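Local atomic coordinates of Cwp19 (Clostridioides difficile, PDB entry 5OQ3), a protein that probably hydrolyses glycosidic bonds of the bacterial cell wall through its TIM-barrel glycoside hydrolase domain, and may also have N-acetylmuramoyl-L-alanine amidase activity. Residues Y36-Q50 and Y91-P104. Numbering follows the deposited sequence.
Sequences YNLDWPKTKNNEAKQ and YLTGTQGKDPGYDP
Y102 lays one ring face under E47, whose CG sits 3.5 Å from the ring centroid, a CH-pi contact almost on the ring normal. The two residues belong to successive beta-alpha connections of the TIM barrel that forms the glycoside hydrolase domain; the connections follow strands 27-32 and 68-74 and meet beyond the C-terminal ends of those strands, and helix 47-63 begins within the first. The E47 carboxylate continues over CG and CB of Y102, its plane only 8° from the ring's, while OE1 turns to a salt bridge with K51. At the ring edge Q50 OE1 accepts from Y102 OH at 2.8 Å. The Y91 ring takes the backbone N of Y36 over one face, near the rim, with N37 OD1 at its edge, and the Y91 hydroxyl in turn lies over a face of the Y36 ring. W40 has P41 CB over one face and P104 CB at its edge; its NE1 donates to Q50 O.

Side-chain amides do much of the joining. N37 ND2 spends both hydrogens, one on Y91 O at 2.9 Å along a nearly straight bond (167°), the other on P41 O just after the cis peptide between W40 and P41. With CG anti to its carbonyl carbon and the chain extended beyond, Q50 reaches from the first turn of its helix so that NE2 bridges T43 O and L92 O, both close to its amide plane. L92 O is thus gripped twice, since the backbone N of N45 also donates to it, at 3.1 Å, and K44 CA adds a CH contact. The next carbonyl, T93 O, is reached by N45 ND2 at 2.7 Å by a bent bond (138°), and N45 OD1 rests 3.3 Å from T93 CB.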
# COMPACT_ATOMS: atom_id res chain seq x y z
N TYR A 36 -6.39 11.84 3.93
CA TYR A 36 -6.10 13.21 4.36
C TYR A 36 -5.63 14.10 3.20
O TYR A 36 -4.99 15.11 3.42
CB TYR A 36 -5.10 13.22 5.51
CG TYR A 36 -5.58 12.54 6.74
CD1 TYR A 36 -6.75 12.98 7.38
CD2 TYR A 36 -4.88 11.47 7.30
CE1 TYR A 36 -7.21 12.36 8.53
CE2 TYR A 36 -5.34 10.86 8.46
CZ TYR A 36 -6.51 11.31 9.06
OH TYR A 36 -6.97 10.72 10.20
N ASN A 37 -6.03 13.75 1.96
CA ASN A 37 -5.72 14.56 0.78
C ASN A 37 -4.20 14.79 0.67
O ASN A 37 -3.76 15.84 0.28
CB ASN A 37 -6.52 15.89 0.86
CG ASN A 37 -8.01 15.62 0.80
OD1 ASN A 37 -8.65 15.36 1.83
ND2 ASN A 37 -8.56 15.59 -0.41
N LEU A 38 -3.41 13.76 1.01
CA LEU A 38 -1.95 13.95 1.13
C LEU A 38 -1.32 14.40 -0.20
O LEU A 38 -0.64 15.43 -0.27
CB LEU A 38 -1.28 12.67 1.62
CG LEU A 38 0.23 12.76 1.84
CD1 LEU A 38 0.51 13.65 3.05
CD2 LEU A 38 0.89 11.37 1.97
N ASP A 39 -1.52 13.60 -1.25
CA ASP A 39 -0.99 13.90 -2.56
C ASP A 39 -2.02 14.44 -3.54
O ASP A 39 -1.68 15.27 -4.36
CB ASP A 39 -0.38 12.65 -3.20
CG ASP A 39 0.82 12.10 -2.44
OD1 ASP A 39 1.80 12.82 -2.24
OD2 ASP A 39 0.77 10.94 -1.95
N TRP A 40 -3.24 13.90 -3.51
CA TRP A 40 -4.32 14.31 -4.41
C TRP A 40 -5.66 13.85 -3.78
O TRP A 40 -5.67 12.78 -3.14
CB TRP A 40 -4.15 13.63 -5.78
CG TRP A 40 -5.22 14.01 -6.75
CD1 TRP A 40 -5.29 15.14 -7.51
CD2 TRP A 40 -6.46 13.31 -6.95
NE1 TRP A 40 -6.46 15.16 -8.20
CE2 TRP A 40 -7.20 14.05 -7.88
CE3 TRP A 40 -6.99 12.10 -6.46
CZ2 TRP A 40 -8.46 13.65 -8.32
CZ3 TRP A 40 -8.26 11.71 -6.90
CH2 TRP A 40 -8.98 12.50 -7.79
N PRO A 41 -6.76 14.59 -3.95
CA PRO A 41 -6.81 15.96 -4.49
C PRO A 41 -6.53 17.00 -3.43
O PRO A 41 -6.87 16.78 -2.27
CB PRO A 41 -8.27 16.07 -4.96
CG PRO A 41 -9.03 15.22 -4.00
CD PRO A 41 -8.10 14.07 -3.64
N LYS A 42 -5.93 18.12 -3.82
CA LYS A 42 -5.69 19.21 -2.88
C LYS A 42 -7.01 19.91 -2.58
O LYS A 42 -7.21 20.38 -1.45
CB LYS A 42 -4.70 20.20 -3.50
CG LYS A 42 -4.16 21.27 -2.59
CD LYS A 42 -3.46 22.37 -3.40
CE LYS A 42 -2.07 22.69 -2.87
NZ LYS A 42 -2.08 23.19 -1.47
N THR A 43 -7.89 20.00 -3.58
CA THR A 43 -9.16 20.73 -3.47
C THR A 43 -10.34 19.76 -3.37
O THR A 43 -10.36 18.76 -4.09
CB THR A 43 -9.36 21.62 -4.72
OG1 THR A 43 -8.22 22.48 -4.89
CG2 THR A 43 -10.62 22.48 -4.60
N LYS A 44 -11.28 20.03 -2.46
CA LYS A 44 -12.52 19.26 -2.35
C LYS A 44 -13.64 20.02 -3.06
O LYS A 44 -13.55 21.22 -3.20
CB LYS A 44 -12.88 19.06 -0.88
CG LYS A 44 -11.90 18.16 -0.17
CD LYS A 44 -12.09 18.20 1.34
CE LYS A 44 -10.88 17.59 2.02
NZ LYS A 44 -10.95 17.61 3.50
N ASN A 45 -14.66 19.30 -3.52
CA ASN A 45 -15.86 19.90 -4.12
C ASN A 45 -15.56 20.82 -5.27
O ASN A 45 -16.07 21.96 -5.33
CB ASN A 45 -16.66 20.68 -3.08
CG ASN A 45 -17.13 19.80 -1.99
OD1 ASN A 45 -17.84 18.81 -2.25
ND2 ASN A 45 -16.71 20.11 -0.77
N ASN A 46 -14.75 20.31 -6.20
CA ASN A 46 -14.44 21.07 -7.40
C ASN A 46 -13.84 20.12 -8.44
O ASN A 46 -12.64 19.92 -8.54
CB ASN A 46 -13.52 22.26 -7.07
CG ASN A 46 -13.31 23.18 -8.26
OD1 ASN A 46 -13.38 22.76 -9.42
ND2 ASN A 46 -13.04 24.44 -7.97
N GLU A 47 -14.72 19.52 -9.23
CA GLU A 47 -14.32 18.54 -10.21
C GLU A 47 -13.22 19.04 -11.15
O GLU A 47 -12.21 18.36 -11.36
CB GLU A 47 -15.54 18.08 -11.00
CG GLU A 47 -15.26 17.19 -12.19
CD GLU A 47 -16.51 16.75 -12.91
OE1 GLU A 47 -16.37 16.20 -14.01
OE2 GLU A 47 -17.63 16.93 -12.39
N ALA A 48 -13.43 20.21 -11.72
CA ALA A 48 -12.47 20.72 -12.71
C ALA A 48 -11.08 20.90 -12.08
O ALA A 48 -10.06 20.57 -12.69
CB ALA A 48 -12.94 22.03 -13.33
N LYS A 49 -11.04 21.43 -10.86
CA LYS A 49 -9.77 21.68 -10.22
C LYS A 49 -9.09 20.35 -9.81
O LYS A 49 -7.88 20.20 -9.89
CB LYS A 49 -9.95 22.54 -9.00
CG LYS A 49 -8.63 22.95 -8.41
CD LYS A 49 -8.66 24.34 -7.80
CE LYS A 49 -7.25 24.81 -7.46
NZ LYS A 49 -6.36 24.91 -8.66
N GLN A 50 -9.90 19.37 -9.40
CA GLN A 50 -9.35 18.07 -9.03
C GLN A 50 -8.72 17.42 -10.27
O GLN A 50 -7.64 16.88 -10.20
CB GLN A 50 -10.42 17.15 -8.43
CG GLN A 50 -10.92 17.64 -7.07
CD GLN A 50 -12.02 16.80 -6.45
OE1 GLN A 50 -12.79 16.13 -7.15
NE2 GLN A 50 -12.17 16.92 -5.13
N TYR A 91 -12.74 12.04 1.05
CA TYR A 91 -11.64 12.94 0.67
C TYR A 91 -11.91 13.68 -0.64
O TYR A 91 -11.19 14.60 -0.95
CB TYR A 91 -10.29 12.21 0.67
CG TYR A 91 -10.03 11.58 2.05
CD1 TYR A 91 -9.87 12.38 3.18
CD2 TYR A 91 -10.08 10.20 2.23
CE1 TYR A 91 -9.73 11.82 4.43
CE2 TYR A 91 -9.90 9.62 3.48
CZ TYR A 91 -9.73 10.44 4.59
OH TYR A 91 -9.57 9.87 5.85
N LEU A 92 -12.96 13.32 -1.37
CA LEU A 92 -13.36 14.07 -2.56
C LEU A 92 -14.19 15.31 -2.24
O LEU A 92 -14.02 16.34 -2.89
CB LEU A 92 -14.16 13.15 -3.51
CG LEU A 92 -13.27 12.07 -4.17
CD1 LEU A 92 -14.09 10.89 -4.67
CD2 LEU A 92 -12.44 12.67 -5.32
N THR A 93 -15.11 15.17 -1.30
CA THR A 93 -16.09 16.24 -0.98
C THR A 93 -16.07 16.83 0.47
O THR A 93 -16.57 17.87 0.71
CB THR A 93 -17.52 15.73 -1.20
OG1 THR A 93 -17.75 14.64 -0.29
CG2 THR A 93 -17.67 15.27 -2.65
N GLY A 94 -15.47 16.01 1.36
CA GLY A 94 -15.51 16.33 2.81
C GLY A 94 -16.52 15.47 3.55
O GLY A 94 -16.55 15.51 4.77
N THR A 95 -17.37 14.74 2.83
CA THR A 95 -18.45 13.93 3.43
C THR A 95 -18.47 12.49 2.91
O THR A 95 -18.63 12.29 1.70
CB THR A 95 -19.83 14.60 3.14
OG1 THR A 95 -19.80 15.94 3.62
CG2 THR A 95 -20.98 13.84 3.78
N GLN A 96 -18.34 11.49 3.81
CA GLN A 96 -18.34 10.11 3.35
C GLN A 96 -19.71 9.77 2.77
O GLN A 96 -20.74 10.12 3.34
CB GLN A 96 -17.95 9.07 4.43
CG GLN A 96 -17.62 7.69 3.81
CD GLN A 96 -17.26 6.65 4.84
OE1 GLN A 96 -18.11 6.20 5.59
NE2 GLN A 96 -15.99 6.25 4.88
N GLY A 97 -19.69 9.12 1.63
CA GLY A 97 -20.89 8.68 0.97
C GLY A 97 -21.44 9.67 -0.02
O GLY A 97 -22.34 9.32 -0.78
N LYS A 98 -20.93 10.89 -0.04
CA LYS A 98 -21.45 11.95 -0.92
C LYS A 98 -20.93 11.79 -2.35
O LYS A 98 -19.72 11.78 -2.56
CB LYS A 98 -21.09 13.33 -0.40
CG LYS A 98 -21.66 14.45 -1.27
CD LYS A 98 -21.55 15.84 -0.63
CE LYS A 98 -22.06 16.91 -1.61
NZ LYS A 98 -22.20 18.23 -0.96
N ASP A 99 -21.85 11.71 -3.32
CA ASP A 99 -21.49 11.59 -4.72
C ASP A 99 -20.82 12.90 -5.13
O ASP A 99 -21.40 13.96 -4.99
CB ASP A 99 -22.76 11.35 -5.56
CG ASP A 99 -22.46 10.98 -7.00
OD1 ASP A 99 -21.51 11.50 -7.58
OD2 ASP A 99 -23.21 10.16 -7.56
N PRO A 100 -19.59 12.83 -5.66
CA PRO A 100 -18.90 14.05 -6.07
C PRO A 100 -19.36 14.60 -7.42
O PRO A 100 -18.83 15.61 -7.88
CB PRO A 100 -17.44 13.63 -6.12
CG PRO A 100 -17.44 12.17 -6.31
CD PRO A 100 -18.76 11.63 -5.87
N GLY A 101 -20.33 13.95 -8.06
CA GLY A 101 -20.88 14.46 -9.32
C GLY A 101 -20.15 13.94 -10.55
O GLY A 101 -20.56 14.21 -11.67
N TYR A 102 -19.09 13.14 -10.34
CA TYR A 102 -18.40 12.46 -11.41
C TYR A 102 -17.68 11.28 -10.79
O TYR A 102 -17.48 11.24 -9.59
CB TYR A 102 -17.39 13.39 -12.09
CG TYR A 102 -16.12 13.70 -11.36
CD1 TYR A 102 -16.13 14.41 -10.18
CD2 TYR A 102 -14.88 13.30 -11.89
CE1 TYR A 102 -14.94 14.68 -9.50
CE2 TYR A 102 -13.69 13.62 -11.24
CZ TYR A 102 -13.72 14.28 -10.04
OH TYR A 102 -12.52 14.54 -9.38
N ASP A 103 -17.27 10.34 -11.62
CA ASP A 103 -16.48 9.20 -11.16
C ASP A 103 -15.03 9.54 -11.49
O ASP A 103 -14.66 9.61 -12.65
CB ASP A 103 -16.92 7.95 -11.90
CG ASP A 103 -16.12 6.70 -11.50
OD1 ASP A 103 -15.20 6.79 -10.68
OD2 ASP A 103 -16.45 5.60 -11.98
N PRO A 104 -14.17 9.77 -10.47
CA PRO A 104 -12.79 10.15 -10.79
C PRO A 104 -11.97 9.05 -11.44
O PRO A 104 -11.06 9.35 -12.21
CB PRO A 104 -12.16 10.50 -9.44
CG PRO A 104 -13.29 10.53 -8.48
CD PRO A 104 -14.43 9.78 -9.04